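Side-chain contacts in KLLA0B12012p (Kluyveromyces lactis, PDB 6Y3P), which probably binds ATP through its C-terminal ATP-grasp domain of the tubulin-tyrosine ligase family, and interacts directly, as Pby1, with the mRNA decapping enzyme Dcp2: residues R26-H31 with L48-G53; V221-S224 with Q228-V231; N324-F329 with R376-L381; S372-P377 with S389-V394. One frame throughout, in Å; residues are numbered along the deposited sequence.

Contact 1: residues R26-H31 with L48-G53; sequences RSFRKH and LTFHYG. With SO4 (sulfate ion), chain B.
Phe-28, on helix 21-31, and Phe-50, on strand 48-52, meet rim against rim with their side chains crossing at about a right angle. Phe-28 brings CZ to 4.1 Å from Phe-50 CE2, each of the two atoms lying at the edge of the opposite ring and near its plane. The planes are steeply inclined, and because each ring meets the other at its edge, with neither face covered by the other, this is a rim-to-rim van der Waals contact. The helical phenylalanine has CG anti to its carbonyl carbon (chi1 -72°), whereas Phe-50 holds CG anti to the backbone N (chi1 -177°); both side chains leave their backbones toward the interface. Beside this pair, Tyr-52 offers only its CB, 4.3 Å from Phe-28 CZ. Val-371 of helix 357-375 and Ile-10 of strand 8-12 also pack on Phe-28, and Phe-379 packs on Phe-50. Two residues before Phe-28 the helix carries an exposed arginine: Arg-26 NH1 donates to sulfate O2 at 2.8 Å, with weak bonds from NH1 to O4 and from NH2 to O1 and O2. The ion probably comes from the crystallisation liquor, and Asp-364 is a second, protein partner of the same guanidinium. The buried rims thus join helix to parallel sheet in a layered alpha/beta arrangement, consistent with the N-terminal subdomain of ATP-grasp proteins.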
loop_
_atom_site.group_PDB
_atom_site.type_symbol
_atom_site.label_atom_id
_atom_site.label_comp_id
_atom_site.label_asym_id
_atom_site.label_seq_id
_atom_site.Cartn_x
_atom_site.Cartn_y
_atom_site.Cartn_z
ATOM N N ARG A 26 22.606 -6.468 11.060
ATOM C CA ARG A 26 23.168 -7.721 10.520
ATOM C C ARG A 26 23.405 -7.579 9.006
ATOM O O ARG A 26 24.469 -7.943 8.500
ATOM C CB ARG A 26 22.251 -8.915 10.815
ATOM C CG ARG A 26 22.130 -9.209 12.316
ATOM C CD ARG A 26 21.382 -10.511 12.589
ATOM N NE ARG A 26 19.931 -10.409 12.371
ATOM C CZ ARG A 26 19.048 -10.028 13.296
ATOM N NH1 ARG A 26 19.454 -9.671 14.510
ATOM N NH2 ARG A 26 17.753 -9.985 13.005
ATOM N N SER A 27 22.431 -6.978 8.318
ATOM C CA SER A 27 22.463 -6.723 6.895
ATOM C C SER A 27 23.549 -5.690 6.523
ATOM O O SER A 27 24.259 -5.903 5.539
ATOM C CB SER A 27 21.088 -6.282 6.426
ATOM O OG SER A 27 21.049 -6.392 5.021
ATOM N N PHE A 28 23.697 -4.592 7.310
ATOM C CA PHE A 28 24.752 -3.596 7.068
ATOM C C PHE A 28 26.139 -4.224 7.285
ATOM O O PHE A 28 27.036 -4.002 6.468
ATOM C CB PHE A 28 24.580 -2.318 7.934
ATOM C CG PHE A 28 23.439 -1.405 7.525
ATOM C CD1 PHE A 28 23.162 -1.162 6.178
ATOM C CD2 PHE A 28 22.674 -0.747 8.483
ATOM C CE1 PHE A 28 22.104 -0.320 5.799
ATOM C CE2 PHE A 28 21.607 0.086 8.102
ATOM C CZ PHE A 28 21.326 0.289 6.763
ATOM N N ARG A 29 26.282 -5.051 8.346
ATOM C CA ARG A 29 27.503 -5.782 8.707
ATOM C C ARG A 29 27.942 -6.732 7.587
ATOM O O ARG A 29 29.117 -6.730 7.191
ATOM C CB ARG A 29 27.266 -6.609 9.997
ATOM C CG ARG A 29 28.092 -6.182 11.211
ATOM C CD ARG A 29 29.496 -6.788 11.255
ATOM N NE ARG A 29 29.505 -8.192 11.685
ATOM C CZ ARG A 29 30.605 -8.905 11.924
ATOM N NH1 ARG A 29 31.806 -8.352 11.789
ATOM N NH2 ARG A 29 30.512 -10.172 12.303
ATOM N N LYS A 30 26.991 -7.539 7.084
ATOM C CA LYS A 30 27.204 -8.569 6.073
ATOM C C LYS A 30 27.526 -8.046 4.668
ATOM O O LYS A 30 28.488 -8.522 4.058
ATOM C CB LYS A 30 25.995 -9.509 6.036
ATOM C CG LYS A 30 26.222 -10.823 5.299
ATOM C CD LYS A 30 24.916 -11.562 5.005
ATOM C CE LYS A 30 24.498 -12.485 6.122
ATOM N NZ LYS A 30 23.278 -13.257 5.768
ATOM N N HIS A 31 26.730 -7.096 4.145
ATOM C CA HIS A 31 26.879 -6.631 2.765
ATOM C C HIS A 31 27.666 -5.338 2.597
ATOM O O HIS A 31 28.045 -5.007 1.468
ATOM C CB HIS A 31 25.509 -6.530 2.073
ATOM C CG HIS A 31 24.715 -7.786 2.168
ATOM N ND1 HIS A 31 25.166 -8.971 1.610
ATOM C CD2 HIS A 31 23.524 -8.011 2.764
ATOM C CE1 HIS A 31 24.247 -9.874 1.891
ATOM N NE2 HIS A 31 23.240 -9.346 2.584
ATOM N N LEU A 48 29.936 10.214 1.348
ATOM C CA LEU A 48 28.696 9.636 0.864
ATOM C C LEU A 48 28.113 8.794 1.993
ATOM O O LEU A 48 28.841 8.051 2.648
ATOM C CB LEU A 48 28.752 8.939 -0.518
ATOM C CG LEU A 48 29.701 7.783 -0.801
ATOM C CD1 LEU A 48 29.225 6.514 -0.169
ATOM C CD2 LEU A 48 29.717 7.478 -2.277
ATOM N N THR A 49 26.851 9.052 2.330
ATOM C CA THR A 49 26.216 8.420 3.492
ATOM C C THR A 49 24.816 7.903 3.233
ATOM O O THR A 49 24.061 8.477 2.454
ATOM C CB THR A 49 26.227 9.357 4.778
ATOM O OG1 THR A 49 24.919 9.829 5.109
ATOM C CG2 THR A 49 27.153 10.520 4.672
ATOM N N PHE A 50 24.459 6.852 3.955
ATOM C CA PHE A 50 23.124 6.298 3.898
ATOM C C PHE A 50 22.493 6.387 5.272
ATOM O O PHE A 50 22.945 5.733 6.211
ATOM C CB PHE A 50 23.100 4.860 3.351
ATOM C CG PHE A 50 21.689 4.339 3.237
ATOM C CD1 PHE A 50 20.799 4.897 2.333
ATOM C CD2 PHE A 50 21.222 3.362 4.103
ATOM C CE1 PHE A 50 19.472 4.474 2.283
ATOM C CE2 PHE A 50 19.896 2.935 4.045
ATOM C CZ PHE A 50 19.031 3.491 3.134
ATOM N N HIS A 51 21.454 7.200 5.374
ATOM C CA HIS A 51 20.695 7.420 6.590
ATOM C C HIS A 51 19.387 6.620 6.533
ATOM O O HIS A 51 18.511 6.880 5.697
ATOM C CB HIS A 51 20.465 8.939 6.811
ATOM C CG HIS A 51 19.672 9.340 8.033
ATOM N ND1 HIS A 51 19.131 10.616 8.150
ATOM C CD2 HIS A 51 19.364 8.638 9.154
ATOM C CE1 HIS A 51 18.517 10.639 9.318
ATOM N NE2 HIS A 51 18.626 9.472 9.955
ATOM N N TYR A 52 19.301 5.587 7.375
ATOM C CA TYR A 52 18.094 4.820 7.520
ATOM C C TYR A 52 17.503 5.316 8.838
ATOM O O TYR A 52 18.116 5.157 9.900
ATOM C CB TYR A 52 18.345 3.295 7.528
ATOM C CG TYR A 52 17.075 2.499 7.294
ATOM C CD1 TYR A 52 16.068 2.459 8.252
ATOM C CD2 TYR A 52 16.850 1.841 6.091
ATOM C CE1 TYR A 52 14.874 1.774 8.026
ATOM C CE2 TYR A 52 15.671 1.123 5.865
ATOM C CZ TYR A 52 14.678 1.104 6.835
ATOM O OH TYR A 52 13.493 0.420 6.652
ATOM N N GLY A 53 16.380 6.018 8.733
ATOM C CA GLY A 53 15.673 6.571 9.875
ATOM C C GLY A 53 14.164 6.498 9.748
ATOM O O GLY A 53 13.642 6.025 8.743
HETATM S S SO4 B . 16.611 -9.180 16.498
HETATM O O1 SO4 B . 15.662 -8.967 15.395
HETATM O O2 SO4 B . 17.394 -10.385 16.245
HETATM O O3 SO4 B . 15.893 -9.325 17.759
HETATM O O4 SO4 B . 17.514 -8.046 16.621
#

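Contact 2: residues V221-S224 with Q228-V231; sequences VTCS and QVFV
With CG1 anti to the backbone N in both residues (chi1 178° in Val-221, -171° in Val-229), the two valines bring these methyls together diagonally across a beta hairpin, Val-221 CG1 lying 3.7 Å from Val-229 CG1. The hairpin, strands 215-224 and 228-239 joined by a three-residue turn, belongs to the large antiparallel sheet of the ATP-grasp domain. Cys-223 extends the same apolar face, its SG 4.1 Å from Val-229 CG2, and helix 290-313 covers that face through Val-304 and Phe-308. The opposite face carries Thr-222, Ser-224, Gln-228 and Phe-230, and helix 357-375 packs there. Phe-230 turns the edge of its ring along the neighbouring strand: CE2 stands 4.0 Å from Ser-224 CB, while Thr-222 O lies in the ring plane beside CD2. Between the faces the backbones are joined by paired hydrogen bonds. In the Thr-222/Phe-230 pair, Thr-222 N reaches Phe-230 O at 2.7 Å, and the reverse bond is nearly as short. The pair next to the turn has its straightest bond from Ser-224 N to Gln-228 O, 2.8 Å with 169° at the hydrogen. Gln-228 sends its amide beyond the hairpin, where NE2 bonds to Glu-393 on strand 391-396. The amide oxygen is tied back to the hairpin by one water, which donates to Gln-228 OE1 at 2.7 Å and to Ser-224 O at 2.8 Å.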
loop_
_atom_site.group_PDB
_atom_site.type_symbol
_atom_site.label_atom_id
_atom_site.label_comp_id
_atom_site.label_asym_id
_atom_site.label_seq_id
_atom_site.Cartn_x
_atom_site.Cartn_y
_atom_site.Cartn_z
ATOM N N VAL A 221 7.105 -3.440 -1.101
ATOM C CA VAL A 221 7.592 -2.991 -2.388
ATOM C C VAL A 221 8.703 -1.989 -2.137
ATOM O O VAL A 221 8.477 -1.011 -1.436
ATOM C CB VAL A 221 6.437 -2.386 -3.217
ATOM C CG1 VAL A 221 6.942 -1.851 -4.561
ATOM C CG2 VAL A 221 5.319 -3.398 -3.426
ATOM N N THR A 222 9.904 -2.235 -2.687
ATOM C CA THR A 222 11.034 -1.327 -2.511
ATOM C C THR A 222 11.331 -0.612 -3.801
ATOM O O THR A 222 11.555 -1.242 -4.825
ATOM C CB THR A 222 12.285 -2.038 -1.919
ATOM O OG1 THR A 222 11.917 -2.774 -0.761
ATOM C CG2 THR A 222 13.408 -1.070 -1.557
ATOM N N CYS A 223 11.304 0.704 -3.749
ATOM C CA CYS A 223 11.721 1.572 -4.843
ATOM C C CYS A 223 13.118 1.943 -4.546
ATOM O O CYS A 223 13.400 2.335 -3.427
ATOM C CB CYS A 223 10.851 2.817 -4.935
ATOM S SG CYS A 223 9.276 2.520 -5.733
ATOM N N SER A 224 13.978 1.871 -5.536
ATOM C CA SER A 224 15.380 2.244 -5.391
ATOM C C SER A 224 15.815 3.218 -6.505
ATOM O O SER A 224 15.669 2.899 -7.682
ATOM C CB SER A 224 16.258 0.998 -5.395
ATOM O OG SER A 224 17.606 1.399 -5.231
ATOM N N GLN A 228 14.122 1.933 -9.945
ATOM C CA GLN A 228 13.973 0.488 -9.955
ATOM C C GLN A 228 12.915 0.143 -8.947
ATOM O O GLN A 228 12.890 0.720 -7.854
ATOM C CB GLN A 228 15.269 -0.207 -9.611
ATOM C CG GLN A 228 16.186 -0.373 -10.815
ATOM C CD GLN A 228 17.515 -0.879 -10.355
ATOM O OE1 GLN A 228 18.237 -0.186 -9.632
ATOM N NE2 GLN A 228 17.817 -2.135 -10.669
ATOM N N VAL A 229 11.999 -0.752 -9.327
ATOM C CA VAL A 229 10.904 -1.181 -8.460
ATOM C C VAL A 229 11.055 -2.662 -8.187
ATOM O O VAL A 229 11.173 -3.455 -9.117
ATOM C CB VAL A 229 9.489 -0.812 -8.962
ATOM C CG1 VAL A 229 8.449 -1.118 -7.878
ATOM C CG2 VAL A 229 9.402 0.656 -9.393
ATOM N N PHE A 230 11.107 -3.018 -6.898
ATOM C CA PHE A 230 11.327 -4.373 -6.457
ATOM C C PHE A 230 10.194 -4.832 -5.580
ATOM O O PHE A 230 9.865 -4.186 -4.581
ATOM C CB PHE A 230 12.640 -4.469 -5.682
ATOM C CG PHE A 230 13.873 -4.130 -6.477
ATOM C CD1 PHE A 230 14.527 -5.101 -7.223
ATOM C CD2 PHE A 230 14.394 -2.842 -6.463
ATOM C CE1 PHE A 230 15.673 -4.792 -7.945
ATOM C CE2 PHE A 230 15.545 -2.538 -7.177
ATOM C CZ PHE A 230 16.172 -3.513 -7.921
ATOM N N VAL A 231 9.579 -5.941 -5.966
ATOM C CA VAL A 231 8.509 -6.545 -5.185
ATOM C C VAL A 231 9.116 -7.716 -4.412
ATOM O O VAL A 231 9.851 -8.529 -4.967
ATOM C CB VAL A 231 7.315 -6.955 -6.075
ATOM C CG1 VAL A 231 6.300 -7.783 -5.303
ATOM C CG2 VAL A 231 6.644 -5.735 -6.701
HETATM O O HOH W 1 17.866 2.513 -9.378
#

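Contact 3: residues N324-F329 with R376-L381; sequences NSLETF and RPMFNL
Arg-376 O is gripped by two backbone donors, Phe-379 N at 2.9 Å and Leu-381 N at 3.1 Å, which reach it from opposite faces of the carbonyl plane and fix the turn that presents Met-378 to Leu-326 and Ser-325. This turn follows helix 357-375 and meets the start of strand 326-335 in the antiparallel sheet of the ATP-grasp domain. On the side of the turn, one side chain makes the contact. Met-378 runs out toward the strand and then bends at its last torsion (chi3 55°), so that the terminal CE methyl meets the backbone, 4.3 Å from Asn-324 C and 4.2 Å from Ser-325 O. These are loose van der Waals approaches, made where the polar side chains of the strand's approach look elsewhere: Asn-324 ND2 bonds to the backbone oxygens of Tyr-69 and Leu-63, and Ser-325 OG to that of Ser-73. The thioether also rests on Phe-50 and His-70, so it fills a seam between the antiparallel sheet and the smaller parallel one. Its sulfur faces Leu-326, with Met-378 SD 4.5 Å from the methyl Leu-326 CD2.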
loop_
_atom_site.group_PDB
_atom_site.type_symbol
_atom_site.label_atom_id
_atom_site.label_comp_id
_atom_site.label_asym_id
_atom_site.label_seq_id
_atom_site.Cartn_x
_atom_site.Cartn_y
_atom_site.Cartn_z
ATOM N N ASN A 324 19.152 9.406 -5.056
ATOM C CA ASN A 324 19.732 9.142 -3.745
ATOM C C ASN A 324 18.698 8.675 -2.701
ATOM O O ASN A 324 18.961 8.678 -1.504
ATOM C CB ASN A 324 20.541 10.384 -3.270
ATOM C CG ASN A 324 19.787 11.689 -3.276
ATOM O OD1 ASN A 324 18.849 11.928 -4.057
ATOM N ND2 ASN A 324 20.210 12.585 -2.422
ATOM N N SER A 325 17.535 8.249 -3.158
ATOM C CA SER A 325 16.501 7.738 -2.263
ATOM C C SER A 325 16.224 6.286 -2.553
ATOM O O SER A 325 16.465 5.822 -3.660
ATOM C CB SER A 325 15.199 8.509 -2.446
ATOM O OG SER A 325 15.349 9.876 -2.130
ATOM N N LEU A 326 15.721 5.587 -1.548
ATOM C CA LEU A 326 15.129 4.261 -1.631
ATOM C C LEU A 326 13.966 4.278 -0.660
ATOM O O LEU A 326 13.963 5.097 0.250
ATOM C CB LEU A 326 16.072 3.041 -1.411
ATOM C CG LEU A 326 16.729 2.800 -0.043
ATOM C CD1 LEU A 326 15.725 2.267 1.001
ATOM C CD2 LEU A 326 17.808 1.786 -0.198
ATOM N N GLU A 327 12.975 3.438 -0.861
ATOM C CA GLU A 327 11.863 3.398 0.069
ATOM C C GLU A 327 11.141 2.083 -0.029
ATOM O O GLU A 327 10.862 1.635 -1.134
ATOM C CB GLU A 327 10.882 4.583 -0.118
ATOM C CG GLU A 327 9.900 4.695 1.045
ATOM C CD GLU A 327 9.043 5.939 1.168
ATOM O OE1 GLU A 327 9.334 6.931 0.465
ATOM O OE2 GLU A 327 8.079 5.919 1.970
ATOM N N THR A 328 10.787 1.487 1.124
ATOM C CA THR A 328 9.979 0.283 1.066
ATOM C C THR A 328 8.586 0.670 1.573
ATOM O O THR A 328 8.428 1.287 2.628
ATOM C CB THR A 328 10.624 -0.990 1.633
ATOM O OG1 THR A 328 9.756 -1.629 2.562
ATOM C CG2 THR A 328 11.995 -0.789 2.190
ATOM N N PHE A 329 7.594 0.379 0.746
ATOM C CA PHE A 329 6.203 0.687 1.010
ATOM C C PHE A 329 5.454 -0.616 1.285
ATOM O O PHE A 329 5.865 -1.681 0.814
ATOM C CB PHE A 329 5.560 1.348 -0.226
ATOM C CG PHE A 329 6.234 2.590 -0.757
ATOM C CD1 PHE A 329 7.230 2.502 -1.723
ATOM C CD2 PHE A 329 5.811 3.855 -0.354
ATOM C CE1 PHE A 329 7.821 3.660 -2.254
ATOM C CE2 PHE A 329 6.397 5.014 -0.888
ATOM C CZ PHE A 329 7.404 4.906 -1.826
ATOM N N ARG A 376 23.974 -1.246 -1.447
ATOM C CA ARG A 376 25.347 -1.441 -1.958
ATOM C C ARG A 376 25.681 -0.514 -3.162
ATOM O O ARG A 376 26.683 0.200 -3.073
ATOM C CB ARG A 376 25.622 -2.924 -2.302
ATOM C CG ARG A 376 26.106 -3.792 -1.143
ATOM C CD ARG A 376 26.314 -5.238 -1.593
ATOM N NE ARG A 376 27.290 -5.333 -2.686
ATOM C CZ ARG A 376 28.594 -5.530 -2.522
ATOM N NH1 ARG A 376 29.103 -5.691 -1.308
ATOM N NH2 ARG A 376 29.398 -5.580 -3.572
ATOM N N PRO A 377 24.813 -0.415 -4.223
ATOM C CA PRO A 377 25.121 0.466 -5.365
ATOM C C PRO A 377 25.256 1.976 -5.086
ATOM O O PRO A 377 25.912 2.669 -5.865
ATOM C CB PRO A 377 23.966 0.185 -6.329
ATOM C CG PRO A 377 23.541 -1.165 -6.007
ATOM C CD PRO A 377 23.598 -1.201 -4.519
ATOM N N MET A 378 24.682 2.487 -3.989
ATOM C CA MET A 378 24.842 3.910 -3.697
ATOM C C MET A 378 26.194 4.170 -3.022
ATOM O O MET A 378 26.603 5.320 -2.895
ATOM C CB MET A 378 23.638 4.552 -2.955
ATOM C CG MET A 378 22.859 3.637 -2.024
ATOM S SD MET A 378 21.320 4.310 -1.323
ATOM C CE MET A 378 20.416 4.784 -2.891
ATOM N N PHE A 379 26.926 3.091 -2.688
ATOM C CA PHE A 379 28.268 3.135 -2.112
ATOM C C PHE A 379 29.281 2.658 -3.165
ATOM O O PHE A 379 30.411 2.304 -2.825
ATOM C CB PHE A 379 28.316 2.256 -0.852
ATOM C CG PHE A 379 27.641 2.904 0.327
ATOM C CD1 PHE A 379 26.270 2.803 0.506
ATOM C CD2 PHE A 379 28.374 3.627 1.256
ATOM C CE1 PHE A 379 25.649 3.432 1.580
ATOM C CE2 PHE A 379 27.745 4.273 2.322
ATOM C CZ PHE A 379 26.390 4.165 2.479
ATOM N N ASN A 380 28.849 2.645 -4.448
ATOM C CA ASN A 380 29.595 2.223 -5.637
ATOM C C ASN A 380 30.009 0.721 -5.603
ATOM O O ASN A 380 30.906 0.298 -6.343
ATOM C CB ASN A 380 30.795 3.157 -5.929
ATOM C CG ASN A 380 31.357 3.024 -7.334
ATOM O OD1 ASN A 380 30.619 2.906 -8.324
ATOM N ND2 ASN A 380 32.684 2.999 -7.448
ATOM N N LEU A 381 29.302 -0.087 -4.789
ATOM C CA LEU A 381 29.507 -1.535 -4.667
ATOM C C LEU A 381 28.503 -2.277 -5.568
ATOM O O LEU A 381 27.331 -1.900 -5.587
ATOM C CB LEU A 381 29.369 -1.999 -3.206
ATOM C CG LEU A 381 30.279 -1.300 -2.187
ATOM C CD1 LEU A 381 29.887 -1.642 -0.752
ATOM C CD2 LEU A 381 31.739 -1.644 -2.430
#

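Contact 4: residues S372-P377 with S389-V394; sequences SICVRP and SKFVEV
Phe-391 at the start of strand 391-396 is packed tightly against Ile-373 and Cys-374 near the C-terminal end of helix 357-375, while the residues just before it lie at the solvent. Its CG is anti to the backbone N (chi1 -156°), which sends the ring toward the helix. Ile-373 slides past the phenylalanine in the opposite direction, its terminal CD1 coming obliquely to 3.6 Å from Phe-391 CD2, with the CG2 branch farther off, near the same rim. Cys-374 approaches the next part of that rim: SG sits at the ring edge, almost in its plane, 3.8 Å from Phe-391 CE2, a sulfur-aromatic contact. The ring is also stacked with that of Phe-230, so helix and sheet both hold it. An alanine in place of Phe-391 is likely to open a gap between helix and sheet, leaving Cys-374 SG and the Ile-373 methyl without their aromatic partner. On the loose side, Ser-389 is exposed and does not pack on the helix. Its OG instead accepts from Phe-391 N, 3.2 Å away, closing an ST turn that leads into the strand. The whole is a helix packed on one face of an antiparallel sheet, as in the C-terminal subdomain of ATP-grasp proteins.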
loop_
_atom_site.group_PDB
_atom_site.type_symbol
_atom_site.label_atom_id
_atom_site.label_comp_id
_atom_site.label_asym_id
_atom_site.label_seq_id
_atom_site.Cartn_x
_atom_site.Cartn_y
_atom_site.Cartn_z
ATOM N N SER A 372 21.690 -5.505 0.220
ATOM C CA SER A 372 22.560 -6.119 -0.788
ATOM C C SER A 372 22.300 -5.698 -2.243
ATOM O O SER A 372 23.204 -5.863 -3.079
ATOM C CB SER A 372 22.511 -7.641 -0.680
ATOM O OG SER A 372 21.217 -8.155 -0.964
ATOM N N ILE A 373 21.070 -5.195 -2.559
ATOM C CA ILE A 373 20.682 -4.851 -3.940
ATOM C C ILE A 373 20.505 -3.343 -4.162
ATOM O O ILE A 373 20.887 -2.823 -5.216
ATOM C CB ILE A 373 19.416 -5.681 -4.353
ATOM C CG1 ILE A 373 19.762 -7.192 -4.381
ATOM C CG2 ILE A 373 18.800 -5.207 -5.707
ATOM C CD1 ILE A 373 18.605 -8.131 -4.333
ATOM N N CYS A 374 19.905 -2.654 -3.194
ATOM C CA CYS A 374 19.619 -1.221 -3.307
ATOM C C CYS A 374 20.670 -0.324 -2.632
ATOM O O CYS A 374 21.043 0.715 -3.196
ATOM C CB CYS A 374 18.213 -0.926 -2.785
ATOM S SG CYS A 374 16.908 -1.966 -3.506
ATOM N N VAL A 375 21.119 -0.709 -1.407
ATOM C CA VAL A 375 22.054 0.099 -0.628
ATOM C C VAL A 375 23.474 -0.028 -1.165
ATOM O O VAL A 375 24.123 0.992 -1.297
ATOM C CB VAL A 375 21.947 -0.165 0.908
ATOM C CG1 VAL A 375 22.992 0.640 1.710
ATOM C CG2 VAL A 375 20.535 0.131 1.408
ATOM N N ARG A 376 23.974 -1.246 -1.447
ATOM C CA ARG A 376 25.347 -1.441 -1.958
ATOM C C ARG A 376 25.681 -0.514 -3.162
ATOM O O ARG A 376 26.683 0.200 -3.073
ATOM C CB ARG A 376 25.622 -2.924 -2.302
ATOM C CG ARG A 376 26.106 -3.792 -1.143
ATOM C CD ARG A 376 26.314 -5.238 -1.593
ATOM N NE ARG A 376 27.290 -5.333 -2.686
ATOM C CZ ARG A 376 28.594 -5.530 -2.522
ATOM N NH1 ARG A 376 29.103 -5.691 -1.308
ATOM N NH2 ARG A 376 29.398 -5.580 -3.572
ATOM N N PRO A 377 24.813 -0.415 -4.223
ATOM C CA PRO A 377 25.121 0.466 -5.365
ATOM C C PRO A 377 25.256 1.976 -5.086
ATOM O O PRO A 377 25.912 2.669 -5.865
ATOM C CB PRO A 377 23.966 0.185 -6.329
ATOM C CG PRO A 377 23.541 -1.165 -6.007
ATOM C CD PRO A 377 23.598 -1.201 -4.519
ATOM N N SER A 389 15.848 -15.540 -6.652
ATOM C CA SER A 389 15.612 -14.396 -5.778
ATOM C C SER A 389 14.130 -14.153 -5.508
ATOM O O SER A 389 13.307 -14.257 -6.415
ATOM C CB SER A 389 16.223 -13.140 -6.382
ATOM O OG SER A 389 16.101 -12.037 -5.503
ATOM N N LYS A 390 13.803 -13.788 -4.270
ATOM C CA LYS A 390 12.435 -13.431 -3.907
ATOM C C LYS A 390 12.241 -11.902 -3.940
ATOM O O LYS A 390 11.147 -11.418 -3.660
ATOM C CB LYS A 390 12.023 -14.070 -2.573
ATOM C CG LYS A 390 12.194 -15.589 -2.601
ATOM C CD LYS A 390 10.962 -16.333 -2.177
ATOM C CE LYS A 390 11.225 -17.816 -2.162
ATOM N NZ LYS A 390 11.065 -18.408 -3.517
ATOM N N PHE A 391 13.298 -11.155 -4.333
ATOM C CA PHE A 391 13.316 -9.692 -4.498
ATOM C C PHE A 391 13.351 -9.460 -6.004
ATOM O O PHE A 391 14.412 -9.457 -6.615
ATOM C CB PHE A 391 14.545 -9.095 -3.817
ATOM C CG PHE A 391 14.433 -7.646 -3.405
ATOM C CD1 PHE A 391 13.514 -7.249 -2.432
ATOM C CD2 PHE A 391 15.327 -6.696 -3.896
ATOM C CE1 PHE A 391 13.460 -5.925 -1.999
ATOM C CE2 PHE A 391 15.283 -5.372 -3.445
ATOM C CZ PHE A 391 14.345 -4.995 -2.510
ATOM N N VAL A 392 12.177 -9.323 -6.601
ATOM C CA VAL A 392 12.021 -9.262 -8.049
ATOM C C VAL A 392 11.873 -7.844 -8.610
ATOM O O VAL A 392 10.978 -7.102 -8.202
ATOM C CB VAL A 392 10.824 -10.177 -8.434
ATOM C CG1 VAL A 392 10.633 -10.265 -9.950
ATOM C CG2 VAL A 392 10.976 -11.569 -7.813
ATOM N N GLU A 393 12.716 -7.502 -9.593
ATOM C CA GLU A 393 12.646 -6.223 -10.282
ATOM C C GLU A 393 11.493 -6.265 -11.278
ATOM O O GLU A 393 11.564 -7.017 -12.254
ATOM C CB GLU A 393 13.948 -5.905 -10.985
ATOM C CG GLU A 393 14.049 -4.433 -11.320
ATOM C CD GLU A 393 15.104 -4.164 -12.363
ATOM O OE1 GLU A 393 14.762 -4.174 -13.566
ATOM O OE2 GLU A 393 16.287 -4.043 -11.983
ATOM N N VAL A 394 10.431 -5.457 -11.023
ATOM C CA VAL A 394 9.198 -5.444 -11.816
ATOM C C VAL A 394 9.108 -4.237 -12.753
ATOM O O VAL A 394 8.288 -4.224 -13.674
ATOM C CB VAL A 394 7.933 -5.587 -10.921
ATOM C CG1 VAL A 394 7.977 -6.874 -10.120
ATOM C CG2 VAL A 394 7.753 -4.380 -9.990
#

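From the N terminus, contact 1 comes first, closing a loop of 16 residues that includes the short strand 37-38 within the parallel-sheet layer. Contact 2 follows independently as a tight hairpin. Contact 3 spans 46 residues, including strand 341-347 and helix 357-375, and contact 4 opens before contact 3 ends: the two loops interlock, sharing Arg-376 and Pro-377. Strand 215-224 of contact 2 pairs with strand 326-335 of contact 3, and strand 228-239 with strand 391-396 of contact 4. The C-terminal helix and its turn link the layers, since Arg-376 NH1 bonds to His-31 O, and Phe-379 packs on Leu-48, of contact 1.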